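Local coordinates for protein pullulanase (Klebsiella oxytoca, PDB 2YOC) that hydrolyses the alpha-1,6-glucosidic linkages of pullulan and related branched alpha-glucans, and is a substrate of a type 2 secretion system, at residues Tyr352-Arg357 against Val612-Gln617. Sequence-based numbering, arbitrary orientation.
Sequences YHPQSR and VPWYYQ
His353 ND1 accepts a hydrogen bond from Gln355 N at 3.2 Å, close to the plane of the imidazole, which helps fix the rotation of a ring that lies against Pro613. The pyrrolidine of Pro613 sits over one face of the imidazole. Pro613 CB is 3.5 Å from the centroid of the His353 ring and almost on the ring normal, a CH-pi contact. His353 CG stands anti to the backbone N (chi1 -157°), which swings the ring toward this proline. The same Pro613 CB touches Pro354 CD at 3.6 Å, where the two proline side chains cross at about a right angle. Pro354 in turn packs on Trp614. Pro354 CB lies over a face of the indole, 3.4 Å from the centroid of the Trp614 six-membered ring, in a second CH-pi contact. The imidazole edge of His353 points toward the indole face in an offset edge-to-face pair, with planes at 84°. Prolines and aromatic rings thus interleave, and each segment supplies one CH-pi donor. Beside this packing, Trp614 N is hydrogen-bonded to Asp609 OD1, and Pro354 O accepts a hydrogen bond from Gln265 NE2. The arrangement is interdomain packing: the turn joining antiparallel strands 344-353 and 358-364 of the CBM48 beta-sandwich rests on a loop after helix 608-611, in the region between strands 586-591 and 661-664 of the (beta/alpha)8 barrel.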
loop_
_atom_site.group_PDB
_atom_site.type_symbol
_atom_site.label_atom_id
_atom_site.label_comp_id
_atom_site.label_asym_id
_atom_site.label_seq_id
_atom_site.Cartn_x
_atom_site.Cartn_y
_atom_site.Cartn_z
ATOM N N TYR B 352 43.638 -29.541 -27.074
ATOM C CA TYR B 352 44.154 -28.796 -25.962
ATOM C C TYR B 352 43.011 -28.507 -24.971
ATOM O O TYR B 352 41.991 -27.926 -25.357
ATOM C CB TYR B 352 44.812 -27.490 -26.450
ATOM C CG TYR B 352 45.040 -26.499 -25.331
ATOM C CD1 TYR B 352 46.073 -26.674 -24.417
ATOM C CD2 TYR B 352 44.172 -25.429 -25.132
ATOM C CE1 TYR B 352 46.279 -25.774 -23.374
ATOM C CE2 TYR B 352 44.352 -24.535 -24.075
ATOM C CZ TYR B 352 45.407 -24.709 -23.196
ATOM O OH TYR B 352 45.573 -23.822 -22.150
ATOM N N HIS B 353 43.186 -28.900 -23.695
ATOM C CA HIS B 353 42.199 -28.625 -22.647
ATOM C C HIS B 353 42.769 -27.550 -21.741
ATOM O O HIS B 353 43.788 -27.795 -21.094
ATOM C CB HIS B 353 41.862 -29.879 -21.820
ATOM C CG HIS B 353 40.529 -29.780 -21.166
ATOM N ND1 HIS B 353 40.199 -28.700 -20.361
ATOM C CD2 HIS B 353 39.451 -30.585 -21.280
ATOM C CE1 HIS B 353 38.940 -28.890 -20.000
ATOM N NE2 HIS B 353 38.449 -30.016 -20.519
ATOM N N PRO B 354 42.124 -26.368 -21.632
ATOM C CA PRO B 354 42.681 -25.307 -20.778
ATOM C C PRO B 354 42.743 -25.602 -19.280
ATOM O O PRO B 354 43.559 -24.985 -18.592
ATOM C CB PRO B 354 41.813 -24.094 -21.106
ATOM C CG PRO B 354 41.132 -24.430 -22.403
ATOM C CD PRO B 354 40.912 -25.899 -22.324
ATOM N N GLN B 355 41.938 -26.564 -18.786
ATOM C CA GLN B 355 41.963 -26.973 -17.379
ATOM C C GLN B 355 43.298 -27.644 -17.015
ATOM O O GLN B 355 43.832 -27.380 -15.937
ATOM C CB GLN B 355 40.804 -27.910 -17.042
ATOM C CG GLN B 355 40.536 -28.004 -15.550
ATOM C CD GLN B 355 39.426 -28.960 -15.248
ATOM O OE1 GLN B 355 38.318 -28.855 -15.793
ATOM N NE2 GLN B 355 39.677 -29.880 -14.330
ATOM N N SER B 356 43.817 -28.513 -17.905
ATOM C CA SER B 356 45.064 -29.246 -17.733
ATOM C C SER B 356 46.246 -28.546 -18.442
ATOM O O SER B 356 47.415 -28.917 -18.249
ATOM C CB SER B 356 44.898 -30.665 -18.262
ATOM O OG SER B 356 44.569 -30.649 -19.640
ATOM N N ARG B 357 45.935 -27.548 -19.275
ATOM C CA ARG B 357 46.902 -26.809 -20.077
ATOM C C ARG B 357 47.672 -27.709 -21.037
ATOM O O ARG B 357 48.693 -27.291 -21.594
ATOM C CB ARG B 357 47.816 -25.932 -19.238
ATOM C CG ARG B 357 47.146 -24.639 -18.906
ATOM C CD ARG B 357 48.084 -23.740 -18.165
ATOM N NE ARG B 357 49.009 -23.060 -19.072
ATOM C CZ ARG B 357 50.065 -22.365 -18.669
ATOM N NH1 ARG B 357 50.335 -22.248 -17.374
ATOM N NH2 ARG B 357 50.858 -21.774 -19.558
ATOM N N VAL B 612 34.770 -30.230 -26.778
ATOM C CA VAL B 612 34.987 -28.790 -27.005
ATOM C C VAL B 612 35.208 -28.160 -25.623
ATOM O O VAL B 612 34.253 -27.601 -25.035
ATOM C CB VAL B 612 33.934 -28.019 -27.893
ATOM C CG1 VAL B 612 34.471 -26.644 -28.308
ATOM C CG2 VAL B 612 33.528 -28.813 -29.133
ATOM N N PRO B 613 36.459 -28.298 -25.062
ATOM C CA PRO B 613 36.740 -27.745 -23.729
ATOM C C PRO B 613 36.435 -26.271 -23.618
ATOM O O PRO B 613 36.656 -25.508 -24.562
ATOM C CB PRO B 613 38.219 -28.015 -23.540
ATOM C CG PRO B 613 38.509 -29.172 -24.399
ATOM C CD PRO B 613 37.665 -28.953 -25.610
ATOM N N TRP B 614 35.846 -25.896 -22.471
ATOM C CA TRP B 614 35.473 -24.529 -22.104
ATOM C C TRP B 614 34.385 -23.891 -22.959
ATOM O O TRP B 614 34.139 -22.681 -22.859
ATOM C CB TRP B 614 36.716 -23.647 -21.904
ATOM C CG TRP B 614 37.457 -23.940 -20.629
ATOM C CD1 TRP B 614 37.261 -24.996 -19.784
ATOM C CD2 TRP B 614 38.458 -23.115 -20.016
ATOM N NE1 TRP B 614 38.078 -24.882 -18.683
ATOM C CE2 TRP B 614 38.831 -23.742 -18.803
ATOM C CE3 TRP B 614 39.100 -21.908 -20.388
ATOM C CZ2 TRP B 614 39.822 -23.221 -17.968
ATOM C CZ3 TRP B 614 40.067 -21.378 -19.547
ATOM C CH2 TRP B 614 40.424 -22.033 -18.357
ATOM N N TYR B 615 33.662 -24.719 -23.733
ATOM C CA TYR B 615 32.583 -24.193 -24.556
ATOM C C TYR B 615 31.224 -24.465 -23.970
ATOM O O TYR B 615 30.451 -23.524 -23.775
ATOM C CB TYR B 615 32.641 -24.720 -25.996
ATOM C CG TYR B 615 31.460 -24.252 -26.828
ATOM C CD1 TYR B 615 31.514 -23.050 -27.537
ATOM C CD2 TYR B 615 30.277 -25.001 -26.886
ATOM C CE1 TYR B 615 30.422 -22.600 -28.279
ATOM C CE2 TYR B 615 29.171 -24.547 -27.593
ATOM C CZ TYR B 615 29.257 -23.355 -28.306
ATOM O OH TYR B 615 28.173 -22.904 -29.008
ATOM N N TYR B 616 30.893 -25.763 -23.795
ATOM C CA TYR B 616 29.572 -26.184 -23.351
ATOM C C TYR B 616 29.229 -25.817 -21.906
ATOM O O TYR B 616 28.053 -25.683 -21.566
ATOM C CB TYR B 616 29.339 -27.683 -23.638
ATOM C CG TYR B 616 29.424 -28.092 -25.094
ATOM C CD1 TYR B 616 28.342 -27.929 -25.948
ATOM C CD2 TYR B 616 30.536 -28.763 -25.581
ATOM C CE1 TYR B 616 28.393 -28.357 -27.273
ATOM C CE2 TYR B 616 30.582 -29.232 -26.888
ATOM C CZ TYR B 616 29.513 -29.013 -27.740
ATOM O OH TYR B 616 29.562 -29.486 -29.032
ATOM N N GLN B 617 30.242 -25.637 -21.065
ATOM C CA GLN B 617 30.052 -25.314 -19.660
ATOM C C GLN B 617 30.088 -23.814 -19.409
ATOM O O GLN B 617 30.830 -23.093 -20.097
ATOM C CB GLN B 617 31.155 -25.990 -18.832
ATOM C CG GLN B 617 31.406 -27.479 -19.151
ATOM C CD GLN B 617 30.287 -28.409 -18.722
ATOM O OE1 GLN B 617 29.371 -28.035 -17.974
ATOM N NE2 GLN B 617 30.350 -29.665 -19.157
#